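PDB 6MBF: GphF Dehydratase 1 from Archangium violaceum, which probably dehydrates the growing chain in gephyronic acid biosynthesis and may also shift its double bond and epimerise it. Local coordinates for residues Ala205-Val210 and Ala275-Leu280. Residues are numbered along the deposited sequence; the frame is centred on the assembly and turned at random. Where two conformers were deposited one is given.
Sequences ACFQCV and ASVDAL
F207, on helix 200-214, faces V277 and L280 on strand 273-284, with the nearest CA atoms, those of F207 and L280, 8.7 Å apart. No hydrogen bond joins the two segments. The contact is carried by side chains. L280 lays its CD2 methyl over one face of the F207 ring. L280 CD2 sits 3.6 Å from the centroid of the F207 ring and 9° off the ring normal, a CH-pi contact with the methyl almost straight above the ring centre. The other methyl, L280 CD1, reaches the far end of the ring, 3.8 Å from F207 CE2. V277 meets the ring differently. V277 CG2 comes in at the edge, near the ring plane, 4.3 Å from F207 CE1. The F207 ring leaves the helix with CG anti to the carbonyl carbon (chi1 -68°), which carries it out to the strand.

The strand bends here. A279 and L280 together sit opposite the single residue A262 on strand 259-267, a G1 beta bulge, and A279 takes a left-handed backbone, as the first residue of a G1 bulge has. V277 precedes the bulge and L280 is its second residue; the CB atoms of both point toward the helix. L264 also touches F207, while P226 packs on L280. The helix and sheet together are consistent with the hot-dog fold of this dehydratase family, in which a sheet wraps a central helix. Without the ring, as with an alanine at F207, a gap would probably open beneath L280 CD2, and V277 CG2 would lose its neighbour on this helical segment. All three touching residues are buried and apolar, which implies that dispersion and hydrophobic burial, not polar bonding, join helix to strand here.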
loop_
_atom_site.group_PDB
_atom_site.type_symbol
_atom_site.label_atom_id
_atom_site.label_comp_id
_atom_site.label_asym_id
_atom_site.label_seq_id
_atom_site.Cartn_x
_atom_site.Cartn_y
_atom_site.Cartn_z
ATOM N N ALA A 205 3.402 0.846 -6.778
ATOM C CA ALA A 205 3.540 0.824 -8.233
ATOM C C ALA A 205 2.350 0.126 -8.893
ATOM O O ALA A 205 1.843 0.585 -9.923
ATOM C CB ALA A 205 4.855 0.144 -8.624
ATOM N N CYS A 206 1.866 -0.966 -8.296
ATOM C CA CYS A 206 0.683 -1.633 -8.831
ATOM C C CYS A 206 -0.542 -0.727 -8.752
ATOM O O CYS A 206 -1.331 -0.651 -9.698
ATOM C CB CYS A 206 0.432 -2.947 -8.087
ATOM S SG CYS A 206 1.748 -4.183 -8.294
ATOM N N PHE A 207 -0.716 -0.027 -7.631
ATOM C CA PHE A 207 -1.845 0.889 -7.527
ATOM C C PHE A 207 -1.698 2.048 -8.506
ATOM O O PHE A 207 -2.700 2.527 -9.050
ATOM C CB PHE A 207 -1.990 1.398 -6.089
ATOM C CG PHE A 207 -2.424 0.338 -5.086
ATOM C CD1 PHE A 207 -2.683 -0.977 -5.472
ATOM C CD2 PHE A 207 -2.555 0.670 -3.746
ATOM C CE1 PHE A 207 -3.082 -1.946 -4.522
ATOM C CE2 PHE A 207 -2.949 -0.280 -2.804
ATOM C CZ PHE A 207 -3.210 -1.581 -3.186
ATOM N N GLN A 208 -0.461 2.481 -8.783
ATOM C CA GLN A 208 -0.267 3.552 -9.757
ATOM C C GLN A 208 -0.645 3.114 -11.175
ATOM O O GLN A 208 -1.004 3.961 -12.004
ATOM C CB GLN A 208 1.176 4.063 -9.708
ATOM C CG GLN A 208 1.502 4.931 -8.478
ATOM C CD GLN A 208 2.685 5.824 -8.740
ATOM O OE1 GLN A 208 2.718 6.533 -9.751
ATOM N NE2 GLN A 208 3.680 5.784 -7.854
ATOM N N CYS A 209 -0.572 1.812 -11.478
ATOM C CA CYS A 209 -1.122 1.313 -12.736
ATOM C C CYS A 209 -2.611 1.622 -12.841
ATOM O O CYS A 209 -3.109 1.960 -13.924
ATOM C CB CYS A 209 -0.882 -0.192 -12.868
ATOM S SG CYS A 209 0.851 -0.679 -13.061
ATOM N N VAL A 210 -3.343 1.516 -11.727
ATOM C CA VAL A 210 -4.754 1.898 -11.742
ATOM C C VAL A 210 -4.883 3.390 -12.012
ATOM O O VAL A 210 -5.730 3.819 -12.811
ATOM C CB VAL A 210 -5.455 1.510 -10.426
ATOM C CG1 VAL A 210 -6.965 1.795 -10.533
ATOM C CG2 VAL A 210 -5.203 0.059 -10.071
ATOM N N ALA A 275 0.034 -12.210 -4.996
ATOM C CA ALA A 275 -0.845 -11.460 -4.113
ATOM C C ALA A 275 -2.124 -11.116 -4.856
ATOM O O ALA A 275 -2.151 -11.055 -6.084
ATOM C CB ALA A 275 -0.172 -10.181 -3.593
ATOM N N SER A 276 -3.181 -10.863 -4.093
ATOM C CA SER A 276 -4.461 -10.493 -4.680
ATOM C C SER A 276 -5.103 -9.398 -3.848
ATOM O O SER A 276 -5.106 -9.465 -2.614
ATOM C CB SER A 276 -5.410 -11.685 -4.768
ATOM O OG SER A 276 -5.658 -12.206 -3.476
ATOM N N VAL A 277 -5.670 -8.410 -4.533
ATOM C CA VAL A 277 -6.277 -7.236 -3.912
ATOM C C VAL A 277 -7.712 -7.149 -4.414
ATOM O O VAL A 277 -7.941 -7.049 -5.625
ATOM C CB VAL A 277 -5.510 -5.940 -4.236
ATOM C CG1 VAL A 277 -6.229 -4.751 -3.625
ATOM C CG2 VAL A 277 -4.064 -6.010 -3.726
ATOM N N ASP A 278 -8.676 -7.210 -3.497
ATOM C CA ASP A 278 -10.087 -7.124 -3.851
ATOM C C ASP A 278 -10.652 -5.787 -3.399
ATOM O O ASP A 278 -10.543 -5.429 -2.221
ATOM C CB ASP A 278 -10.900 -8.258 -3.212
ATOM C CG ASP A 278 -10.485 -9.622 -3.712
ATOM O OD1 ASP A 278 -10.479 -10.579 -2.905
ATOM O OD2 ASP A 278 -10.150 -9.728 -4.909
ATOM N N ALA A 279 -11.282 -5.070 -4.331
ATOM C CA ALA A 279 -12.021 -3.848 -4.038
ATOM C C ALA A 279 -11.145 -2.811 -3.328
ATOM O O ALA A 279 -11.453 -2.326 -2.237
ATOM C CB ALA A 279 -13.284 -4.164 -3.223
ATOM N N LEU A 280 -10.027 -2.480 -3.965
ATOM C CA LEU A 280 -9.329 -1.261 -3.602
ATOM C C LEU A 280 -10.245 -0.076 -3.891
ATOM O O LEU A 280 -10.712 0.094 -5.019
ATOM C CB LEU A 280 -8.031 -1.154 -4.399
ATOM C CG LEU A 280 -7.252 0.150 -4.231
ATOM C CD1 LEU A 280 -6.725 0.277 -2.818
ATOM C CD2 LEU A 280 -6.114 0.242 -5.246
#